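Local coordinates for protein transcriptional regulator KdgR (Pseudomonas aeruginosa, PDB 5Y6I) that probably binds DNA and regulates transcription as a member of the IclR family, with a helix-turn-helix domain and a GAF-like C-terminal domain, at residues A99-L104 and Q126-V131; N109-L114 and T135-V140; L212-F217 and R247-T252. One frame throughout, in Å; residues are numbered along the deposited sequence.

Contact 1: residues A99-L104 and Q126-V131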
ATOM      1  N   ALA A  99       5.148   6.712 -17.828  1.00 68.97           N
ATOM      2  CA  ALA A  99       4.588   7.572 -18.874  1.00 67.93           C
ATOM      3  C   ALA A  99       4.621   9.040 -18.485  1.00 68.50           C
ATOM      4  O   ALA A  99       5.132   9.852 -19.277  1.00 68.77           O
ATOM      5  CB  ALA A  99       3.171   7.119 -19.249  1.00 59.80           C
ATOM      6  N   PRO A 100       4.108   9.464 -17.325  1.00 64.51           N
ATOM      7  CA  PRO A 100       4.110  10.905 -17.021  1.00 59.22           C
ATOM      8  C   PRO A 100       5.511  11.516 -16.912  1.00 60.65           C
ATOM      9  O   PRO A 100       5.664  12.723 -17.162  1.00 58.23           O
ATOM     10  CB  PRO A 100       3.349  10.985 -15.695  1.00 50.97           C
ATOM     11  CG  PRO A 100       2.490   9.738 -15.674  1.00 54.57           C
ATOM     12  CD  PRO A 100       3.343   8.693 -16.322  1.00 59.42           C
ATOM     13  N   LEU A 101       6.526  10.726 -16.547  1.00 56.02           N
ATOM     14  CA  LEU A 101       7.895  11.225 -16.558  1.00 61.17           C
ATOM     15  C   LEU A 101       8.285  11.674 -17.960  1.00 70.10           C
ATOM     16  O   LEU A 101       8.824  12.773 -18.160  1.00 68.79           O
ATOM     17  CB  LEU A 101       8.854  10.138 -16.059  1.00 55.44           C
ATOM     18  CG  LEU A 101      10.327  10.563 -15.906  1.00 63.32           C
ATOM     19  CD1 LEU A 101      10.551  11.449 -14.682  1.00 57.47           C
ATOM     20  CD2 LEU A 101      11.272   9.380 -15.845  1.00 64.25           C
ATOM     21  N   ALA A 102       7.995  10.833 -18.950  1.00 66.95           N
ATOM     22  CA  ALA A 102       8.356  11.148 -20.321  1.00 63.03           C
ATOM     23  C   ALA A 102       7.538  12.320 -20.848  1.00 69.95           C
ATOM     24  O   ALA A 102       8.038  13.140 -21.632  1.00 74.72           O
ATOM     25  CB  ALA A 102       8.165   9.906 -21.182  1.00 58.40           C
ATOM     26  N   GLU A 103       6.281  12.425 -20.416  1.00 67.98           N
ATOM     27  CA  GLU A 103       5.472  13.571 -20.803  1.00 67.02           C
ATOM     28  C   GLU A 103       6.011  14.847 -20.177  1.00 71.16           C
ATOM     29  O   GLU A 103       6.119  15.873 -20.856  1.00 79.89           O
ATOM     30  CB  GLU A 103       4.010  13.324 -20.425  1.00 67.93           C
ATOM     31  CG  GLU A 103       3.520  11.963 -20.954  1.00 87.51           C
ATOM     32  CD  GLU A 103       2.068  11.618 -20.614  1.00 97.30           C
ATOM     33  OE1 GLU A 103       1.305  11.299 -21.552  1.00 99.12           O
ATOM     34  OE2 GLU A 103       1.695  11.635 -19.417  1.00 99.08           O
ATOM     35  N   LEU A 104       6.397  14.800 -18.899  1.00 61.45           N
ATOM     36  CA  LEU A 104       6.931  16.002 -18.275  1.00 62.55           C
ATOM     37  C   LEU A 104       8.223  16.419 -18.953  1.00 69.93           C
ATOM     38  O   LEU A 104       8.484  17.613 -19.136  1.00 71.63           O
ATOM     39  CB  LEU A 104       7.171  15.777 -16.787  1.00 61.89           C
ATOM     40  CG  LEU A 104       7.631  17.045 -16.059  1.00 57.64           C
ATOM     41  CD1 LEU A 104       6.477  18.023 -15.946  1.00 56.78           C
ATOM     42  CD2 LEU A 104       8.176  16.706 -14.683  1.00 58.13           C
ATOM     43  N   GLN A 126      15.565   5.745 -13.043  1.00 76.83           N
ATOM     44  CA  GLN A 126      14.869   5.943 -14.307  1.00 75.69           C
ATOM     45  C   GLN A 126      15.010   7.405 -14.733  1.00 71.35           C
ATOM     46  O   GLN A 126      14.852   8.305 -13.902  1.00 65.29           O
ATOM     47  CB  GLN A 126      13.403   5.515 -14.138  1.00 76.61           C
ATOM     48  CG  GLN A 126      12.368   6.273 -14.886  1.00 89.35           C
ATOM     49  CD  GLN A 126      11.002   5.573 -14.831  1.00102.81           C
ATOM     50  OE1 GLN A 126      10.761   4.712 -13.989  1.00116.20           O
ATOM     51  NE2 GLN A 126      10.114   5.944 -15.737  1.00101.85           N
ATOM     52  N   VAL A 127      15.313   7.638 -16.021  1.00 70.73           N
ATOM     53  CA  VAL A 127      15.748   8.953 -16.500  1.00 67.58           C
ATOM     54  C   VAL A 127      15.189   9.239 -17.885  1.00 70.73           C
ATOM     55  O   VAL A 127      15.374   8.444 -18.812  1.00 73.41           O
ATOM     56  CB  VAL A 127      17.286   9.055 -16.560  1.00 69.51           C
ATOM     57  CG1 VAL A 127      17.718  10.257 -17.409  1.00 69.70           C
ATOM     58  CG2 VAL A 127      17.850   9.135 -15.200  1.00 62.61           C
ATOM     59  N   GLU A 128      14.577  10.404 -18.049  1.00 72.94           N
ATOM     60  CA  GLU A 128      14.165  10.886 -19.364  1.00 72.21           C
ATOM     61  C   GLU A 128      15.012  12.104 -19.707  1.00 72.26           C
ATOM     62  O   GLU A 128      14.864  13.162 -19.085  1.00 72.72           O
ATOM     63  CB  GLU A 128      12.675  11.230 -19.394  1.00 68.98           C
ATOM     64  CG  GLU A 128      11.726  10.037 -19.472  1.00 61.42           C
ATOM     65  CD  GLU A 128      11.907   9.184 -20.712  1.00 64.55           C
ATOM     66  OE1 GLU A 128      12.479   9.650 -21.723  1.00 68.59           O
ATOM     67  OE2 GLU A 128      11.455   8.032 -20.684  1.00 69.38           O
ATOM     68  N   GLN A 129      15.888  11.964 -20.693  1.00 76.81           N
ATOM     69  CA  GLN A 129      16.825  13.035 -20.993  1.00 82.51           C
ATOM     70  C   GLN A 129      16.194  14.080 -21.905  1.00 83.11           C
ATOM     71  O   GLN A 129      15.221  13.824 -22.613  1.00 84.04           O
ATOM     72  CB  GLN A 129      18.099  12.487 -21.632  1.00 82.77           C
ATOM     73  CG  GLN A 129      18.726  11.326 -20.876  1.00 79.93           C
ATOM     74  CD  GLN A 129      20.100  10.986 -21.417  1.00 83.67           C
ATOM     75  OE1 GLN A 129      20.450  11.385 -22.532  1.00 84.93           O
ATOM     76  NE2 GLN A 129      20.887  10.251 -20.638  1.00 79.48           N
ATOM     77  N   ALA A 130      16.743  15.284 -21.842  1.00 88.35           N
ATOM     78  CA  ALA A 130      16.402  16.310 -22.813  1.00 91.65           C
ATOM     79  C   ALA A 130      17.240  16.110 -24.059  1.00 85.87           C
ATOM     80  O   ALA A 130      18.441  15.830 -23.983  1.00 84.51           O
ATOM     81  CB  ALA A 130      16.650  17.709 -22.245  1.00 93.65           C
ATOM     82  N   VAL A 131      16.608  16.244 -25.217  1.00 89.06           N
ATOM     83  CA  VAL A 131      17.335  16.178 -26.473  1.00100.38           C
ATOM     84  C   VAL A 131      17.671  17.613 -26.847  1.00 97.31           C
ATOM     85  O   VAL A 131      16.836  18.353 -27.358  1.00 99.94           O
ATOM     86  CB  VAL A 131      16.544  15.458 -27.563  1.00111.26           C
ATOM     87  CG1 VAL A 131      16.693  13.955 -27.390  1.00113.77           C
ATOM     88  CG2 VAL A 131      15.077  15.852 -27.493  1.00113.00           C
TER

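Contact 2: residues N109-L114 and T135-V140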
ATOM      1  N   ASN A 109      11.202  20.045 -22.084  1.00 85.36           N
ATOM      2  CA  ASN A 109      12.465  19.671 -22.709  1.00 85.34           C
ATOM      3  C   ASN A 109      13.616  19.852 -21.725  1.00 88.45           C
ATOM      4  O   ASN A 109      14.627  20.490 -22.015  1.00 90.25           O
ATOM      5  CB  ASN A 109      12.717  20.452 -23.993  1.00 90.72           C
ATOM      6  CG  ASN A 109      13.752  19.777 -24.889  1.00 93.64           C
ATOM      7  OD1 ASN A 109      14.038  18.584 -24.737  1.00 93.68           O
ATOM      8  ND2 ASN A 109      14.312  20.535 -25.827  1.00 95.29           N
ATOM      9  N   GLU A 110      13.432  19.311 -20.524  1.00 83.36           N
ATOM     10  CA  GLU A 110      14.482  19.259 -19.524  1.00 77.19           C
ATOM     11  C   GLU A 110      14.565  17.836 -18.999  1.00 75.47           C
ATOM     12  O   GLU A 110      13.577  17.096 -19.023  1.00 71.24           O
ATOM     13  CB  GLU A 110      14.233  20.263 -18.374  1.00 79.66           C
ATOM     14  CG  GLU A 110      13.838  21.662 -18.841  1.00 84.46           C
ATOM     15  CD  GLU A 110      15.013  22.642 -18.777  1.00 91.39           C
ATOM     16  OE1 GLU A 110      16.164  22.151 -18.705  1.00 92.20           O
ATOM     17  OE2 GLU A 110      14.802  23.886 -18.832  1.00 87.66           O
ATOM     18  N   THR A 111      15.753  17.441 -18.549  1.00 76.16           N
ATOM     19  CA  THR A 111      15.932  16.075 -18.070  1.00 77.99           C
ATOM     20  C   THR A 111      15.186  15.884 -16.752  1.00 75.84           C
ATOM     21  O   THR A 111      15.434  16.604 -15.779  1.00 75.87           O
ATOM     22  CB  THR A 111      17.421  15.760 -17.922  1.00 77.64           C
ATOM     23  OG1 THR A 111      18.054  15.953 -19.189  1.00 86.49           O
ATOM     24  CG2 THR A 111      17.632  14.309 -17.507  1.00 76.63           C
ATOM     25  N   CYS A 112      14.254  14.928 -16.730  1.00 75.64           N
ATOM     26  CA  CYS A 112      13.523  14.541 -15.525  1.00 73.52           C
ATOM     27  C   CYS A 112      13.933  13.131 -15.128  1.00 68.55           C
ATOM     28  O   CYS A 112      14.221  12.298 -15.997  1.00 68.84           O
ATOM     29  CB  CYS A 112      12.006  14.581 -15.728  1.00 70.92           C
ATOM     30  SG  CYS A 112      11.407  16.098 -16.512  1.00 72.31           S
ATOM     31  N   PHE A 113      13.978  12.871 -13.820  1.00 63.46           N
ATOM     32  CA  PHE A 113      14.364  11.552 -13.332  1.00 67.09           C
ATOM     33  C   PHE A 113      13.509  11.134 -12.139  1.00 73.00           C
ATOM     34  O   PHE A 113      12.896  11.962 -11.452  1.00 70.20           O
ATOM     35  CB  PHE A 113      15.865  11.480 -12.973  1.00 64.12           C
ATOM     36  CG  PHE A 113      16.339  12.494 -11.938  1.00 67.28           C
ATOM     37  CD1 PHE A 113      16.529  12.122 -10.612  1.00 62.99           C
ATOM     38  CD2 PHE A 113      16.702  13.783 -12.318  1.00 68.98           C
ATOM     39  CE1 PHE A 113      17.019  13.052  -9.670  1.00 66.30           C
ATOM     40  CE2 PHE A 113      17.189  14.711 -11.394  1.00 68.08           C
ATOM     41  CZ  PHE A 113      17.346  14.351 -10.074  1.00 70.38           C
ATOM     42  N   LEU A 114      13.443   9.823 -11.927  1.00 72.01           N
ATOM     43  CA  LEU A 114      12.753   9.246 -10.781  1.00 69.70           C
ATOM     44  C   LEU A 114      13.781   8.574  -9.879  1.00 66.47           C
ATOM     45  O   LEU A 114      14.642   7.822 -10.356  1.00 60.84           O
ATOM     46  CB  LEU A 114      11.689   8.238 -11.216  1.00 65.28           C
ATOM     47  CG  LEU A 114      10.657   7.829 -10.153  1.00 59.23           C
ATOM     48  CD1 LEU A 114       9.660   8.956  -9.895  1.00 52.66           C
ATOM     49  CD2 LEU A 114       9.924   6.578 -10.593  1.00 57.56           C
ATOM     50  N   THR A 135      23.444  18.232 -23.352  1.00 90.68           N
ATOM     51  CA  THR A 135      22.630  18.387 -22.143  1.00 96.28           C
ATOM     52  C   THR A 135      23.275  17.669 -20.969  1.00 90.77           C
ATOM     53  O   THR A 135      23.983  16.675 -21.137  1.00 90.72           O
ATOM     54  CB  THR A 135      21.201  17.836 -22.283  1.00 98.23           C
ATOM     55  OG1 THR A 135      21.211  16.416 -22.094  1.00 95.34           O
ATOM     56  CG2 THR A 135      20.619  18.148 -23.666  1.00101.03           C
ATOM     57  N   VAL A 136      22.993  18.167 -19.782  1.00 96.99           N
ATOM     58  CA  VAL A 136      23.392  17.524 -18.535  1.00100.17           C
ATOM     59  C   VAL A 136      22.333  16.507 -18.156  1.00102.99           C
ATOM     60  O   VAL A 136      21.144  16.654 -18.470  1.00107.03           O
ATOM     61  CB  VAL A 136      23.563  18.543 -17.396  1.00100.30           C
ATOM     62  CG1 VAL A 136      24.710  19.488 -17.665  1.00102.27           C
ATOM     63  CG2 VAL A 136      22.271  19.269 -17.184  1.00104.73           C
ATOM     64  N   VAL A 137      22.768  15.481 -17.427  1.00 97.27           N
ATOM     65  CA  VAL A 137      21.929  14.343 -17.086  1.00 87.43           C
ATOM     66  C   VAL A 137      22.351  13.805 -15.725  1.00 87.09           C
ATOM     67  O   VAL A 137      23.479  13.990 -15.278  1.00 84.77           O
ATOM     68  CB  VAL A 137      22.018  13.238 -18.171  1.00 83.61           C
ATOM     69  CG1 VAL A 137      21.510  13.748 -19.506  1.00 88.64           C
ATOM     70  CG2 VAL A 137      23.473  12.770 -18.352  1.00 80.70           C
ATOM     71  N   THR A 138      21.418  13.173 -15.040  1.00 90.12           N
ATOM     72  CA  THR A 138      21.820  12.123 -14.128  1.00 94.58           C
ATOM     73  C   THR A 138      21.806  10.823 -14.922  1.00 93.27           C
ATOM     74  O   THR A 138      21.358  10.782 -16.069  1.00100.25           O
ATOM     75  CB  THR A 138      20.893  12.079 -12.916  1.00 96.23           C
ATOM     76  OG1 THR A 138      20.620  13.419 -12.493  1.00100.48           O
ATOM     77  CG2 THR A 138      21.543  11.337 -11.770  1.00 95.74           C
ATOM     78  N   GLN A 139      22.326   9.758 -14.340  1.00 86.04           N
ATOM     79  CA  GLN A 139      22.175   8.474 -14.992  1.00 80.95           C
ATOM     80  C   GLN A 139      21.555   7.468 -14.035  1.00 74.31           C
ATOM     81  O   GLN A 139      21.695   7.559 -12.816  1.00 74.85           O
ATOM     82  CB  GLN A 139      23.506   7.984 -15.559  1.00 84.87           C
ATOM     83  CG  GLN A 139      24.503   7.507 -14.566  1.00 95.53           C
ATOM     84  CD  GLN A 139      25.864   7.377 -15.202  1.00107.38           C
ATOM     85  OE1 GLN A 139      26.561   8.372 -15.412  1.00108.05           O
ATOM     86  NE2 GLN A 139      26.241   6.151 -15.550  1.00113.98           N
ATOM     87  N   VAL A 140      20.807   6.539 -14.613  1.00 74.08           N
ATOM     88  CA  VAL A 140      20.201   5.472 -13.840  1.00 69.62           C
ATOM     89  C   VAL A 140      21.297   4.781 -13.061  1.00 72.89           C
ATOM     90  O   VAL A 140      22.370   4.498 -13.603  1.00 77.15           O
ATOM     91  CB  VAL A 140      19.459   4.513 -14.787  1.00 69.47           C
ATOM     92  CG1 VAL A 140      18.930   3.302 -14.046  1.00 71.78           C
ATOM     93  CG2 VAL A 140      18.323   5.252 -15.482  1.00 65.06           C
TER

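Contact 3: residues L212-F217 and R247-T252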
ATOM      1  N   LEU A 212      14.958  20.577  -9.450  1.00 85.83           N
ATOM      2  CA  LEU A 212      13.659  20.801  -8.842  1.00 78.01           C
ATOM      3  C   LEU A 212      13.102  19.426  -8.532  1.00 76.69           C
ATOM      4  O   LEU A 212      13.252  18.507  -9.341  1.00 73.61           O
ATOM      5  CB  LEU A 212      12.733  21.571  -9.778  1.00 77.34           C
ATOM      6  CG  LEU A 212      11.487  22.222  -9.194  1.00 82.53           C
ATOM      7  CD1 LEU A 212      11.879  23.498  -8.468  1.00 93.36           C
ATOM      8  CD2 LEU A 212      10.465  22.507 -10.290  1.00 77.39           C
ATOM      9  N   SER A 213      12.486  19.284  -7.357  1.00 78.83           N
ATOM     10  CA  SER A 213      12.127  17.976  -6.831  1.00 72.23           C
ATOM     11  C   SER A 213      10.807  18.029  -6.085  1.00 73.60           C
ATOM     12  O   SER A 213      10.574  18.942  -5.286  1.00 72.76           O
ATOM     13  CB  SER A 213      13.193  17.462  -5.873  1.00 72.94           C
ATOM     14  OG  SER A 213      14.451  17.443  -6.499  1.00 81.61           O
ATOM     15  N   ALA A 214       9.984  17.002  -6.301  1.00 70.61           N
ATOM     16  CA  ALA A 214       8.722  16.804  -5.615  1.00 68.46           C
ATOM     17  C   ALA A 214       8.557  15.328  -5.293  1.00 65.59           C
ATOM     18  O   ALA A 214       9.102  14.468  -5.998  1.00 60.50           O
ATOM     19  CB  ALA A 214       7.530  17.271  -6.459  1.00 77.18           C
ATOM     20  N   PRO A 215       7.824  15.009  -4.235  1.00 61.30           N
ATOM     21  CA  PRO A 215       7.646  13.612  -3.838  1.00 60.51           C
ATOM     22  C   PRO A 215       6.399  12.969  -4.429  1.00 62.14           C
ATOM     23  O   PRO A 215       5.396  13.633  -4.722  1.00 60.50           O
ATOM     24  CB  PRO A 215       7.513  13.706  -2.312  1.00 72.31           C
ATOM     25  CG  PRO A 215       6.838  15.049  -2.105  1.00 73.81           C
ATOM     26  CD  PRO A 215       7.417  15.952  -3.179  1.00 67.19           C
ATOM     27  N   VAL A 216       6.474  11.640  -4.554  1.00 67.65           N
ATOM     28  CA  VAL A 216       5.380  10.795  -5.033  1.00 67.68           C
ATOM     29  C   VAL A 216       4.970   9.828  -3.922  1.00 69.03           C
ATOM     30  O   VAL A 216       5.823   9.146  -3.338  1.00 68.63           O
ATOM     31  CB  VAL A 216       5.786  10.027  -6.303  1.00 62.60           C
ATOM     32  CG1 VAL A 216       4.630   9.182  -6.799  1.00 57.69           C
ATOM     33  CG2 VAL A 216       6.317  11.013  -7.398  1.00 53.73           C
ATOM     34  N   PHE A 217       3.665   9.753  -3.651  1.00 66.38           N
ATOM     35  CA  PHE A 217       3.103   9.007  -2.531  1.00 60.29           C
ATOM     36  C   PHE A 217       2.324   7.791  -3.013  1.00 66.72           C
ATOM     37  O   PHE A 217       1.752   7.798  -4.107  1.00 74.13           O
ATOM     38  CB  PHE A 217       2.165   9.889  -1.710  1.00 53.77           C
ATOM     39  CG  PHE A 217       2.810  11.133  -1.188  1.00 64.06           C
ATOM     40  CD1 PHE A 217       3.616  11.088  -0.058  1.00 65.97           C
ATOM     41  CD2 PHE A 217       2.625  12.347  -1.825  1.00 66.42           C
ATOM     42  CE1 PHE A 217       4.227  12.249   0.429  1.00 66.54           C
ATOM     43  CE2 PHE A 217       3.231  13.507  -1.345  1.00 63.22           C
ATOM     44  CZ  PHE A 217       4.025  13.459  -0.221  1.00 64.64           C
ATOM     45  N   ARG A 247       3.995  22.141 -13.581  1.00 95.74           N
ATOM     46  CA  ARG A 247       4.120  20.928 -14.382  1.00 85.78           C
ATOM     47  C   ARG A 247       4.669  19.793 -13.535  1.00 78.42           C
ATOM     48  O   ARG A 247       4.141  18.672 -13.565  1.00 79.45           O
ATOM     49  CB  ARG A 247       5.022  21.174 -15.594  1.00 87.20           C
ATOM     50  CG  ARG A 247       4.506  22.222 -16.552  1.00 91.55           C
ATOM     51  CD  ARG A 247       3.084  21.919 -16.963  1.00 98.88           C
ATOM     52  NE  ARG A 247       2.645  22.732 -18.097  1.00105.43           N
ATOM     53  CZ  ARG A 247       1.522  22.500 -18.763  1.00104.84           C
ATOM     54  NH1 ARG A 247       0.756  21.481 -18.399  1.00104.46           N
ATOM     55  NH2 ARG A 247       1.169  23.267 -19.788  1.00105.11           N
ATOM     56  N   LEU A 248       5.699  20.083 -12.730  1.00 69.26           N
ATOM     57  CA  LEU A 248       6.278  19.069 -11.852  1.00 66.20           C
ATOM     58  C   LEU A 248       5.244  18.530 -10.884  1.00 70.67           C
ATOM     59  O   LEU A 248       5.095  17.310 -10.729  1.00 68.00           O
ATOM     60  CB  LEU A 248       7.459  19.649 -11.075  1.00 68.22           C
ATOM     61  CG  LEU A 248       8.084  18.681 -10.060  1.00 69.59           C
ATOM     62  CD1 LEU A 248       8.460  17.323 -10.658  1.00 69.04           C
ATOM     63  CD2 LEU A 248       9.283  19.329  -9.410  1.00 70.16           C
ATOM     64  N   LEU A 249       4.511  19.437 -10.226  1.00 73.60           N
ATOM     65  CA  LEU A 249       3.521  19.033  -9.232  1.00 72.25           C
ATOM     66  C   LEU A 249       2.332  18.334  -9.883  1.00 72.53           C
ATOM     67  O   LEU A 249       1.897  17.273  -9.420  1.00 73.36           O
ATOM     68  CB  LEU A 249       3.073  20.249  -8.416  1.00 73.99           C
ATOM     69  CG  LEU A 249       4.105  20.804  -7.405  1.00 76.12           C
ATOM     70  CD1 LEU A 249       3.637  22.089  -6.712  1.00 68.52           C
ATOM     71  CD2 LEU A 249       4.448  19.744  -6.368  1.00 78.58           C
ATOM     72  N   ALA A 250       1.795  18.911 -10.961  1.00 68.16           N
ATOM     73  CA  ALA A 250       0.736  18.241 -11.707  1.00 62.01           C
ATOM     74  C   ALA A 250       1.129  16.812 -12.063  1.00 66.36           C
ATOM     75  O   ALA A 250       0.331  15.877 -11.898  1.00 69.61           O
ATOM     76  CB  ALA A 250       0.409  19.031 -12.969  1.00 59.57           C
ATOM     77  N   THR A 251       2.364  16.618 -12.534  1.00 63.40           N
ATOM     78  CA  THR A 251       2.835  15.269 -12.833  1.00 58.54           C
ATOM     79  C   THR A 251       2.854  14.408 -11.574  1.00 67.08           C
ATOM     80  O   THR A 251       2.357  13.278 -11.575  1.00 71.26           O
ATOM     81  CB  THR A 251       4.236  15.314 -13.440  1.00 59.19           C
ATOM     82  OG1 THR A 251       4.236  16.121 -14.623  1.00 67.24           O
ATOM     83  CG2 THR A 251       4.700  13.915 -13.786  1.00 58.55           C
ATOM     84  N   THR A 252       3.433  14.924 -10.482  1.00 63.74           N
ATOM     85  CA  THR A 252       3.606  14.073  -9.309  1.00 61.59           C
ATOM     86  C   THR A 252       2.297  13.851  -8.556  1.00 62.84           C
ATOM     87  O   THR A 252       2.044  12.740  -8.070  1.00 56.78           O
ATOM     88  CB  THR A 252       4.695  14.643  -8.402  1.00 61.50           C
ATOM     89  OG1 THR A 252       4.453  16.033  -8.131  1.00 64.47           O
ATOM     90  CG2 THR A 252       6.016  14.514  -9.103  1.00 62.75           C
TER

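Contact 1: residues A99-L104 and Q126-V131
Leu101 and Ala102, on one side of helix 93-108, meet Gln126 and Glu128 of strand 121-128, one of the two edge strands within this chain of the antiparallel sheet in the GAF-like C-terminal domain. The helix segment runs in the same general direction as the strand, tilted by 31°, its axis 8.4 Å from the strand axis at closest approach. Gln126 comes first: its chain, extended beyond CG, passes Leu101 in the opposite direction, with Gln126 CG 3.4 Å from Leu101 CD2. The amide follows the same methyl, Gln126 NE2 lying 3.6 Å from Leu101 CD2. Val127 points away from the helix and packs against Phe113 and Val140. Glu128 turns back toward the helix. Its CG stands beside the backbone N (chi1 -77°), which sets Glu128 CG 3.7 Å from Leu101 CD2 and against the Ala102 backbone; the bend at chi2 (-61°) then brings the carboxylate over Ala102 CB. The carboxylate is held from outside the two segments, by a salt bridge from OE1 to Arg105, whose NH1 also bonds Gln129 O. Its other oxygen rests against an apolar methyl: Glu128 OE2 is 3.8 Å from Ala102 CB.

Contact 2: residues N109-L114 and T135-V140
This is a partly buried contact between a strand and a loop, in which Thr111 and Phe113 of strand 111-118 meet Val136, Val137 and Thr138 of the connection between strand 121-128 and helix 150-158. One hydrogen bond crosses it, from Thr111 OG1 to Val136 O at 3.2 Å. The angle at the carbonyl oxygen is 161°, so the hydroxyl approaches nearly end-on. Thr111 places OG1 beside its own backbone N (chi1 -58°), and there the oxygen also accepts a bond from Ala130 N; one hydroxyl therefore links two points of the chain that follows strand 121-128. Within the GAF-like sheet of this IclR-family domain, the two faces of strand 111-118 serve different neighbours: Cys112 and Leu114 pack on helix 93-108, whereas Thr111 and Phe113 point toward the loop. The Val137 CG1 methyl comes loosely alongside the same hydroxyl, 4.1 Å from Thr111 OG1. Farther along, the Phe113 ring presents one face to Thr138. The Thr138 hydroxyl oxygen sits 3.8 Å above the ring plane, displaced toward the rim, and its nearest ring atom is Phe113 CE2. Val124, on the adjacent strand, touches both Phe113 and Thr138.

Contact 3: residues L212-F217 and R247-T252
Arg247 O is gripped twice within helix 244-258, by Thr251 N and by Thr251 OG1, which arrive from opposite faces of its carbonyl plane; the hydroxyl bond, Thr251 OG1 to Arg247 O, is 2.8 Å long. The residues that follow these two, Leu248 and Thr252, make most of the contact with strand 209-217, on which this helix lies in the antiparallel sheet of the GAF-like domain. The two segments run almost parallel, at 14°, with their axes 8.5 Å apart at closest approach. Thr252 carries OG1 between its backbone N and carbonyl carbon (chi1 51°), and this directs CG2 to the strand side, near Val216, while Thr252 OG1 itself packs 3.7 Å from Ala214 CB. One turn earlier, Leu248 fills the space between Leu212 and Ala214. Its CG is anti to the backbone N (chi1 177°), and its CD2 methyl and branch carbon CG reach the strand: Leu248 CD2 is 3.5 Å from Leu212 CD2, the two chains crossing at a slant, while Leu248 CG is 3.9 Å from Ala214 CB. The small Ala214 methyl is also met by Leu249 CD2, so it sits among three helix residues. On the neighbouring strand 223-232, Leu227 packs against both Leu248 and Thr252. Ser213 and Pro215 face away from helix 244-258 and pack on helix 150-158, where Ser213 OG is hydrogen-bonded to Ser150 OG, so this strand has helices on both faces. On the helix flank turned toward helix 93-108, Thr251 touches Pro100 and Leu104. At the far end of the interface, Val216 CG2 meets Thr252 CG2 at 3.9 Å.

How the contacts relate
All three contacts involve the same sheet, at different depths. Contact 3 is the buried one, its centre about 8 Å from the centre of the chain, and its cross-segment chemistry is chiefly apolar; contact 1 lies at the surface, where glutamine and glutamate chains lend their aliphatic parts to the helix. Contact 2, partly buried, is the one with a hydrogen bond across its segments. Contacts 1 and 3 use two helices on the same face of the sheet, and these helices touch through Leu104 and Thr251. Contact 2 uses the other face. Contacts 1 and 2 are joined directly by pairing of their strands, Glu128 N lying 2.8 Å from Cys112 O, whereas contacts 2 and 3 do not touch.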